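Long-range contacts in 5-formyltetrahydrofolate cyclo-ligase family protein (Bacillus anthracis, PDB 2JCB), which probably catalyses the ATP-dependent conversion of 5-formyltetrahydrofolate to 5,10-methenyltetrahydrofolate, the reaction of the cyclo-ligase family to which it belongs: residues 53-58 with 129-134; 96-101 with 117-122; 135-140 with 182-187. All blocks are in the same frame, centred on the assembly; numbering follows the deposited sequence.

Interaction 1: 53-58 with 129-134; sequences KTIGIT and LQIVPG
Parallel pairing of two neighbouring strands in the mixed sheet of a Rossmann-like fold brings Ile-55 and Gly-56 against Leu-129, Gln-130 and Ile-131. The short strand axes approach to 4.7 Å and diverge by 28°, an ordinary sheet twist. Gly-56 serves both directions of the parallel ladder: its N donates to Leu-129 O (2.8 Å), and its O receives Ile-131 N (2.8 Å), each with an N-H...O angle of 174°. A weak bond from Leu-129 N to Thr-54 O begins the ladder. Beyond Ile-57 the chains part, and water 1 takes over, accepting from Thr-58 N and donating to Ile-131 O (2.9 Å).

The two faces differ in character. On the face of Ile-55 and Leu-129, apolar branches interlock: CG2 of Ile-55 crosses Ile-131 at a slant to meet its CD1 (3.8 Å), while Ile-57 lies alongside Ile-131, CD1 to CD1. Leu-165 of the next strand packs on Ile-131 as well. On the other face, Gln-130 turns back over the glycine. Its chain bends at chi2 (-80°), setting OE1 3.2 Å from Gly-56 CA, where the absence of a side chain leaves room for it. NE2 makes a weak hydrogen bond to Tyr-154.

At the far end Thr-58 meets the Pro-133 ring, CG2 to CG at 3.6 Å, and Tyr-151 of helix 150-154 touches both residues. Bound ADP lies about 9 Å from the side chain of Pro-133, and a phosphate ion bound closer by may mark the pocket. The chemistry thus changes along the contact, from straight backbone bonds in a buried apolar setting to a water bridge where the chains separate.

Interaction 2: 96-101 with 117-122; sequences RQISNF and ALTEEV
Arg-96 holds Thr-119 through NE and NH2 at the margin of the mixed sheet, where the short, weakly bonded edge strand 120-121 runs antiparallel to strand 92-98. The compact part of the contact is this grip. NE of Arg-96 donates to Thr-119 OG1 (2.9 Å) and NH2 to the backbone O of the same residue (3.0 Å), with both acceptors close to the guanidinium plane. NH2 itself stands 43° out of the carbonyl plane, not on a lone pair. A bend at chi3 (77°) brings NE and NH2 to Thr-119; the two side chains cross at about a right angle. Thr-119 OG1 also bonds Ile-115 O, so the hydroxyl ties the arginine to the chain just after strand 111-114.

Between the backbones, Arg-96 and Glu-121 form a non-hydrogen-bonded antiparallel pair, their CA atoms 4.2 Å apart, and the neighbouring Gln-97 N donates to Glu-120 O (2.9 Å). Thr-119 CG2 lies beside Ile-98 CG2 (4.0 Å), the two side chains pointing the same way. Val-122, buried against Val-82 of strand 80-87, brings CG2 toward Gln-97 CB.

The outer side is looser. Glu-120 and Glu-121 are exposed, and the carboxylate of Glu-121 adds charge rather than a directed bond: OE2 sits well out of the guanidinium plane, 4.1 Å from Arg-96 NH1, and is hydrogen-bonded to Ser-94 instead. Solvent also enters the ladder itself, for water 2 donates to Gln-97 O and accepts from Glu-120 N, each at 2.9 Å.

Interaction 3: 135-140 with 182-187; sequences VAYTER and KNVEKI
The Tyr-137 ring meets Ile-187 and Val-184 obliquely, with Ile-187 CG1 4.2 Å from its CD1 and Val-184 CG2 4.4 Å from that same carbon. With CG anti to the carbonyl carbon (chi1 -54°), the tyrosine sends its ring toward 182-187. Ser-164 and Ala-166, in and just after strand 161-165, touch it as well. The second flat group, the Asn-183 amide, comes near the backbone with ND2 3.6 Å from Arg-140 O, and no hydrogen bond joins them.

Ile-187 makes the closest approach. Its CD1 rests against Tyr-137 CB (3.8 Å) and Thr-138 O (3.4 Å); a chi2 of 143°, off a staggered value, leaves the methyl in contact with both. No hydrogen bond crosses between 135-140 and 182-187. Polar ties instead hold the 135-140 side in shape: Arg-140 NH2 forms a salt bridge with Glu-139 OE2 (2.9 Å), Arg-140 NE pairs with Glu-142, and Thr-138 OG1 bonds Glu-142 too. The adjacent Gly-141 supplies a backbone link to Val-184.

Apolar contact therefore joins a small hairpin, strands 136-137 and 143-144, to the start of strand 186-189 and the loop before it. A classic bulge sets Val-135 and Ala-136 together opposite Ile-144 in the hairpin. On the other segment, Lys-182 N bonds Asp-152, which with Asp-181 lines the magnesium site. The whole is a bulged beta hairpin that leads into the glycine-rich nucleotide loop, residues 145-149 of the ADP pocket, and packs on a strand of the Rossmann-like sheet.

Overall arrangement
All three contacts reach the one mixed sheet. Interaction 1 lies in its middle, interaction 2 at the edge formed by strand 120-121, and interaction 3 toward the other side, where a separate hairpin packs on strand 186-189 and the loop before it. Along the sequence, interaction 2 is nested within the loop closed by interaction 1, and interaction 3 follows in series. The centre of interaction 1 is about 14 Å from the centres of the others. It touches interaction 3 through Val-132, whereas interactions 2 and 3 stay about 17 Å apart at their nearest atoms. Interactions 1 and 3 both come within about 10 Å of ADP, and Asn-183 lies about 9 Å from magnesium; interaction 2 keeps to the far edge.

Interaction 1: 53-58 with 129-134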
loop_
_atom_site.group_PDB
_atom_site.type_symbol
_atom_site.label_atom_id
_atom_site.label_comp_id
_atom_site.label_asym_id
_atom_site.label_seq_id
_atom_site.Cartn_x
_atom_site.Cartn_y
_atom_site.Cartn_z
ATOM N N LYS A 53 12.502 10.708 5.628
ATOM C CA LYS A 53 12.035 11.606 6.619
ATOM C C LYS A 53 10.523 11.840 6.527
ATOM O O LYS A 53 9.925 12.240 7.507
ATOM C CB LYS A 53 12.824 12.906 6.580
ATOM C CG LYS A 53 14.313 12.773 7.031
ATOM C CD LYS A 53 14.476 11.798 8.216
ATOM C CE LYS A 53 15.913 11.792 8.825
ATOM N NZ LYS A 53 16.286 10.357 9.120
ATOM N N THR A 54 9.943 11.559 5.360
ATOM C CA THR A 54 8.479 11.592 5.151
ATOM C C THR A 54 8.080 10.315 4.474
ATOM O O THR A 54 8.611 9.991 3.418
ATOM C CB THR A 54 8.048 12.788 4.257
ATOM O OG1 THR A 54 8.470 14.017 4.849
ATOM C CG2 THR A 54 6.526 12.877 4.105
ATOM N N ILE A 55 7.080 9.648 5.055
ATOM C CA ILE A 55 6.617 8.403 4.547
ATOM C C ILE A 55 5.113 8.548 4.251
ATOM O O ILE A 55 4.385 9.059 5.103
ATOM C CB ILE A 55 6.874 7.260 5.536
ATOM C CG1 ILE A 55 8.402 7.080 5.718
ATOM C CG2 ILE A 55 6.234 6.033 4.955
ATOM C CD1 ILE A 55 8.806 6.226 6.816
ATOM N N GLY A 56 4.707 8.020 3.100
ATOM C CA GLY A 56 3.299 7.946 2.619
ATOM C C GLY A 56 2.842 6.498 2.875
ATOM O O GLY A 56 3.561 5.528 2.540
ATOM N N ILE A 57 1.650 6.350 3.464
ATOM C CA ILE A 57 1.156 5.000 3.802
ATOM C C ILE A 57 -0.376 5.035 3.812
ATOM O O ILE A 57 -0.972 6.105 3.848
ATOM C CB ILE A 57 1.673 4.562 5.194
ATOM C CG1 ILE A 57 1.423 3.079 5.500
ATOM C CG2 ILE A 57 1.258 5.589 6.368
ATOM C CD1 ILE A 57 2.315 2.576 6.622
ATOM N N THR A 58 -0.962 3.854 3.758
ATOM C CA THR A 58 -2.461 3.712 3.844
ATOM C C THR A 58 -2.816 3.163 5.235
ATOM O O THR A 58 -1.952 2.648 5.973
ATOM C CB THR A 58 -3.062 2.830 2.747
ATOM O OG1 THR A 58 -2.562 1.490 2.873
ATOM C CG2 THR A 58 -2.771 3.464 1.390
ATOM N N LEU A 129 9.354 8.065 0.767
ATOM C CA LEU A 129 8.984 6.683 0.568
ATOM C C LEU A 129 7.472 6.552 0.555
ATOM O O LEU A 129 6.795 7.081 1.446
ATOM C CB LEU A 129 9.561 5.890 1.747
ATOM C CG LEU A 129 9.215 4.390 1.805
ATOM C CD1 LEU A 129 9.842 3.659 0.570
ATOM C CD2 LEU A 129 9.646 3.779 3.174
ATOM N N GLN A 130 6.962 5.834 -0.433
ATOM C CA GLN A 130 5.543 5.455 -0.473
ATOM C C GLN A 130 5.421 3.974 -0.242
ATOM O O GLN A 130 5.995 3.208 -1.004
ATOM C CB GLN A 130 4.942 5.808 -1.822
ATOM C CG GLN A 130 4.677 7.343 -1.906
ATOM C CD GLN A 130 3.342 7.754 -1.169
ATOM O OE1 GLN A 130 2.768 6.983 -0.438
ATOM N NE2 GLN A 130 2.891 8.994 -1.411
ATOM N N ILE A 131 4.679 3.631 0.808
ATOM C CA ILE A 131 4.387 2.239 1.134
ATOM C C ILE A 131 3.064 1.978 0.373
ATOM O O ILE A 131 1.996 2.479 0.811
ATOM C CB ILE A 131 4.344 2.046 2.647
ATOM C CG1 ILE A 131 5.792 2.305 3.189
ATOM C CG2 ILE A 131 3.858 0.649 2.947
ATOM C CD1 ILE A 131 5.915 2.283 4.715
ATOM N N VAL A 132 3.076 1.147 -0.679
ATOM C CA VAL A 132 1.967 1.111 -1.624
ATOM C C VAL A 132 1.118 -0.101 -1.273
ATOM O O VAL A 132 1.660 -1.153 -1.116
ATOM C CB VAL A 132 2.522 1.053 -3.067
ATOM C CG1 VAL A 132 1.385 0.706 -4.102
ATOM C CG2 VAL A 132 3.301 2.363 -3.402
ATOM N N PRO A 133 -0.199 0.072 -1.028
ATOM C CA PRO A 133 -1.072 -1.104 -0.756
ATOM C C PRO A 133 -1.428 -1.916 -1.985
ATOM O O PRO A 133 -1.174 -1.500 -3.095
ATOM C CB PRO A 133 -2.356 -0.445 -0.208
ATOM C CG PRO A 133 -2.435 0.819 -1.067
ATOM C CD PRO A 133 -0.969 1.326 -1.059
ATOM N N GLY A 134 -2.050 -3.068 -1.815
ATOM C CA GLY A 134 -2.282 -3.859 -2.996
ATOM C C GLY A 134 -2.772 -5.200 -2.621
ATOM O O GLY A 134 -2.729 -5.530 -1.424
HETATM O O HOH W 1 0.088 1.287 2.611
#

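Interaction 2: 96-101 with 117-122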
loop_
_atom_site.group_PDB
_atom_site.type_symbol
_atom_site.label_atom_id
_atom_site.label_comp_id
_atom_site.label_asym_id
_atom_site.label_seq_id
_atom_site.Cartn_x
_atom_site.Cartn_y
_atom_site.Cartn_z
ATOM N N ARG A 96 -1.959 13.622 2.888
ATOM C CA ARG A 96 -2.020 14.680 3.883
ATOM C C ARG A 96 -1.412 14.248 5.177
ATOM O O ARG A 96 -1.587 13.119 5.603
ATOM C CB ARG A 96 -3.479 15.151 4.123
ATOM C CG ARG A 96 -4.306 15.339 2.821
ATOM C CD ARG A 96 -5.704 15.810 3.200
ATOM N NE ARG A 96 -5.691 17.226 3.554
ATOM C CZ ARG A 96 -5.814 18.205 2.679
ATOM N NH1 ARG A 96 -5.948 17.936 1.379
ATOM N NH2 ARG A 96 -5.799 19.439 3.100
ATOM N N GLN A 97 -0.691 15.158 5.809
ATOM C CA GLN A 97 0.014 14.806 7.035
ATOM C C GLN A 97 -0.923 14.591 8.225
ATOM O O GLN A 97 -1.837 15.407 8.477
ATOM C CB GLN A 97 1.059 15.867 7.380
ATOM C CG GLN A 97 1.716 15.602 8.708
ATOM C CD GLN A 97 2.757 16.637 9.115
ATOM O OE1 GLN A 97 2.766 17.756 8.623
ATOM N NE2 GLN A 97 3.654 16.238 10.012
ATOM N N ILE A 98 -0.626 13.544 8.972
ATOM C CA ILE A 98 -1.310 13.246 10.252
ATOM C C ILE A 98 -0.272 13.106 11.341
ATOM O O ILE A 98 0.741 12.416 11.142
ATOM C CB ILE A 98 -2.264 11.984 10.190
ATOM C CG1 ILE A 98 -1.589 10.662 9.736
ATOM C CG2 ILE A 98 -3.507 12.316 9.319
ATOM C CD1 ILE A 98 -2.374 9.316 10.136
ATOM N N SER A 99 -0.537 13.763 12.458
ATOM C CA SER A 99 0.301 13.714 13.648
ATOM C C SER A 99 -0.313 12.812 14.718
ATOM O O SER A 99 0.361 12.378 15.658
ATOM C CB SER A 99 0.453 15.113 14.206
ATOM O OG SER A 99 1.005 15.988 13.243
ATOM N N ASN A 100 -1.622 12.592 14.606
ATOM C CA ASN A 100 -2.363 11.745 15.553
ATOM C C ASN A 100 -3.599 11.168 14.875
ATOM O O ASN A 100 -4.037 11.682 13.820
ATOM C CB ASN A 100 -2.733 12.523 16.834
ATOM C CG ASN A 100 -3.604 13.751 16.556
ATOM O OD1 ASN A 100 -4.734 13.609 16.095
ATOM N ND2 ASN A 100 -3.094 14.949 16.854
ATOM N N PHE A 101 -4.162 10.101 15.440
ATOM C CA PHE A 101 -5.255 9.396 14.757
ATOM C C PHE A 101 -6.612 10.145 14.797
ATOM O O PHE A 101 -7.536 9.812 14.043
ATOM C CB PHE A 101 -5.408 7.948 15.270
ATOM C CG PHE A 101 -4.250 7.052 14.927
ATOM C CD1 PHE A 101 -3.965 6.723 13.598
ATOM C CD2 PHE A 101 -3.443 6.534 15.938
ATOM C CE1 PHE A 101 -2.872 5.908 13.288
ATOM C CE2 PHE A 101 -2.367 5.717 15.641
ATOM C CZ PHE A 101 -2.069 5.400 14.331
ATOM N N ALA A 117 -9.893 19.716 6.675
ATOM C CA ALA A 117 -9.811 20.931 7.490
ATOM C C ALA A 117 -8.714 20.881 8.570
ATOM O O ALA A 117 -8.243 21.928 9.024
ATOM C CB ALA A 117 -11.172 21.243 8.112
ATOM N N LEU A 118 -8.288 19.660 8.928
ATOM C CA LEU A 118 -7.333 19.463 10.015
ATOM C C LEU A 118 -5.985 18.923 9.564
ATOM O O LEU A 118 -5.157 18.585 10.390
ATOM C CB LEU A 118 -7.921 18.533 11.081
ATOM C CG LEU A 118 -9.224 19.023 11.745
ATOM C CD1 LEU A 118 -9.661 18.000 12.784
ATOM C CD2 LEU A 118 -9.075 20.408 12.351
ATOM N N THR A 119 -5.762 18.827 8.261
ATOM C CA THR A 119 -4.535 18.209 7.776
ATOM C C THR A 119 -3.986 18.981 6.584
ATOM O O THR A 119 -4.750 19.688 5.891
ATOM C CB THR A 119 -4.794 16.730 7.371
ATOM O OG1 THR A 119 -5.843 16.664 6.389
ATOM C CG2 THR A 119 -5.163 15.871 8.601
ATOM N N GLU A 120 -2.672 18.863 6.351
ATOM C CA GLU A 120 -2.038 19.666 5.304
ATOM C C GLU A 120 -1.581 18.743 4.208
ATOM O O GLU A 120 -0.897 17.764 4.501
ATOM C CB GLU A 120 -0.856 20.461 5.856
ATOM C CG GLU A 120 -1.278 21.723 6.561
ATOM C CD GLU A 120 -0.141 22.399 7.328
ATOM O OE1 GLU A 120 -0.275 23.603 7.626
ATOM O OE2 GLU A 120 0.870 21.725 7.636
ATOM N N GLU A 121 -1.952 19.057 2.966
ATOM C CA GLU A 121 -1.466 18.310 1.812
ATOM C C GLU A 121 0.048 18.424 1.708
ATOM O O GLU A 121 0.604 19.539 1.873
ATOM C CB GLU A 121 -2.029 18.891 0.527
ATOM C CG GLU A 121 -1.884 17.922 -0.621
ATOM C CD GLU A 121 -2.614 18.417 -1.827
ATOM O OE1 GLU A 121 -2.120 19.397 -2.465
ATOM O OE2 GLU A 121 -3.703 17.859 -2.102
ATOM N N VAL A 122 0.683 17.311 1.367
ATOM C CA VAL A 122 2.135 17.259 1.126
ATOM C C VAL A 122 2.381 16.850 -0.337
ATOM O O VAL A 122 1.837 15.856 -0.810
ATOM C CB VAL A 122 2.850 16.313 2.138
ATOM C CG1 VAL A 122 4.344 16.244 1.859
ATOM C CG2 VAL A 122 2.655 16.818 3.547
HETATM O O HOH W 2 -1.376 18.246 8.865
#

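Interaction 3: 135-140 with 182-187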
loop_
_atom_site.group_PDB
_atom_site.type_symbol
_atom_site.label_atom_id
_atom_site.label_comp_id
_atom_site.label_asym_id
_atom_site.label_seq_id
_atom_site.Cartn_x
_atom_site.Cartn_y
_atom_site.Cartn_z
ATOM N N VAL A 135 -3.251 -5.899 -3.643
ATOM C CA VAL A 135 -3.831 -7.242 -3.510
ATOM C C VAL A 135 -2.814 -8.316 -3.914
ATOM O O VAL A 135 -2.570 -9.258 -3.165
ATOM C CB VAL A 135 -5.215 -7.407 -4.231
ATOM C CG1 VAL A 135 -5.718 -8.793 -4.050
ATOM C CG2 VAL A 135 -6.202 -6.421 -3.642
ATOM N N ALA A 136 -2.317 -8.263 -5.143
ATOM C CA ALA A 136 -1.425 -9.352 -5.590
ATOM C C ALA A 136 -0.217 -8.778 -6.291
ATOM O O ALA A 136 -0.273 -7.665 -6.843
ATOM C CB ALA A 136 -2.143 -10.258 -6.519
ATOM N N TYR A 137 0.900 -9.518 -6.254
ATOM C CA TYR A 137 2.135 -9.008 -6.849
ATOM C C TYR A 137 2.896 -10.120 -7.537
ATOM O O TYR A 137 2.703 -11.298 -7.211
ATOM C CB TYR A 137 3.042 -8.428 -5.761
ATOM C CG TYR A 137 2.432 -7.357 -4.836
ATOM C CD1 TYR A 137 2.580 -6.009 -5.124
ATOM C CD2 TYR A 137 1.706 -7.732 -3.705
ATOM C CE1 TYR A 137 1.974 -5.045 -4.265
ATOM C CE2 TYR A 137 1.120 -6.813 -2.849
ATOM C CZ TYR A 137 1.279 -5.471 -3.133
ATOM O OH TYR A 137 0.671 -4.563 -2.276
ATOM N N THR A 138 3.788 -9.741 -8.440
ATOM C CA THR A 138 4.768 -10.713 -8.974
ATOM C C THR A 138 6.177 -10.345 -8.499
ATOM O O THR A 138 6.389 -9.252 -7.953
ATOM C CB THR A 138 4.756 -10.783 -10.494
ATOM O OG1 THR A 138 5.320 -9.575 -11.021
ATOM C CG2 THR A 138 3.341 -10.983 -10.965
ATOM N N GLU A 139 7.117 -11.268 -8.756
ATOM C CA GLU A 139 8.555 -11.107 -8.459
ATOM C C GLU A 139 9.093 -9.865 -9.138
ATOM O O GLU A 139 10.034 -9.229 -8.637
ATOM C CB GLU A 139 9.367 -12.333 -8.949
ATOM C CG GLU A 139 9.257 -12.639 -10.466
ATOM C CD GLU A 139 10.350 -13.563 -11.073
ATOM O OE1 GLU A 139 11.047 -14.293 -10.329
ATOM O OE2 GLU A 139 10.481 -13.563 -12.330
ATOM N N ARG A 140 8.447 -9.506 -10.240
ATOM C CA ARG A 140 8.787 -8.359 -11.060
ATOM C C ARG A 140 8.263 -6.986 -10.560
ATOM O O ARG A 140 8.437 -5.977 -11.254
ATOM C CB ARG A 140 8.279 -8.617 -12.474
ATOM C CG ARG A 140 9.055 -9.742 -13.191
ATOM C CD ARG A 140 8.389 -10.158 -14.472
ATOM N NE ARG A 140 7.079 -10.771 -14.260
ATOM C CZ ARG A 140 6.875 -12.013 -13.827
ATOM N NH1 ARG A 140 5.637 -12.460 -13.682
ATOM N NH2 ARG A 140 7.893 -12.811 -13.521
ATOM N N LYS A 182 1.394 0.305 -13.006
ATOM C CA LYS A 182 2.703 0.739 -12.475
ATOM C C LYS A 182 3.267 -0.319 -11.553
ATOM O O LYS A 182 2.540 -0.931 -10.757
ATOM C CB LYS A 182 2.589 2.078 -11.768
ATOM C CG LYS A 182 2.144 3.242 -12.730
ATOM C CD LYS A 182 3.132 3.516 -13.862
ATOM C CE LYS A 182 4.219 4.488 -13.425
ATOM N NZ LYS A 182 5.156 4.780 -14.543
ATOM N N ASN A 183 4.576 -0.522 -11.624
ATOM C CA ASN A 183 5.250 -1.496 -10.744
ATOM C C ASN A 183 5.793 -0.836 -9.499
ATOM O O ASN A 183 6.054 0.355 -9.498
ATOM C CB ASN A 183 6.444 -2.115 -11.490
ATOM C CG ASN A 183 6.021 -3.014 -12.631
ATOM O OD1 ASN A 183 4.836 -3.321 -12.814
ATOM N ND2 ASN A 183 6.998 -3.438 -13.437
ATOM N N VAL A 184 6.027 -1.633 -8.467
ATOM C CA VAL A 184 6.677 -1.145 -7.223
ATOM C C VAL A 184 8.138 -1.632 -7.214
ATOM O O VAL A 184 8.447 -2.626 -7.856
ATOM C CB VAL A 184 5.953 -1.597 -5.931
ATOM C CG1 VAL A 184 4.573 -0.949 -5.848
ATOM C CG2 VAL A 184 5.793 -3.131 -5.863
ATOM N N GLU A 185 9.002 -0.924 -6.498
ATOM C CA GLU A 185 10.434 -1.209 -6.507
ATOM C C GLU A 185 10.847 -2.362 -5.591
ATOM O O GLU A 185 11.911 -2.940 -5.775
ATOM C CB GLU A 185 11.233 0.025 -6.093
ATOM C CG GLU A 185 11.202 1.059 -7.165
ATOM C CD GLU A 185 11.800 2.387 -6.696
ATOM O OE1 GLU A 185 11.871 2.681 -5.475
ATOM O OE2 GLU A 185 12.183 3.159 -7.573
ATOM N N LYS A 186 10.069 -2.615 -4.569
ATOM C CA LYS A 186 10.426 -3.649 -3.581
ATOM C C LYS A 186 9.179 -4.191 -2.939
ATOM O O LYS A 186 8.215 -3.442 -2.690
ATOM C CB LYS A 186 11.267 -3.009 -2.473
ATOM C CG LYS A 186 11.676 -4.057 -1.356
ATOM C CD LYS A 186 12.490 -3.419 -0.255
ATOM C CE LYS A 186 13.951 -3.235 -0.697
ATOM N NZ LYS A 186 14.802 -2.678 0.403
ATOM N N ILE A 187 9.179 -5.493 -2.664
ATOM C CA ILE A 187 8.043 -6.130 -1.967
ATOM C C ILE A 187 8.697 -6.829 -0.736
ATOM O O ILE A 187 9.703 -7.545 -0.895
ATOM C CB ILE A 187 7.213 -7.120 -2.849
ATOM C CG1 ILE A 187 6.625 -6.389 -4.090
ATOM C CG2 ILE A 187 6.064 -7.753 -2.029
ATOM C CD1 ILE A 187 6.607 -7.194 -5.287
#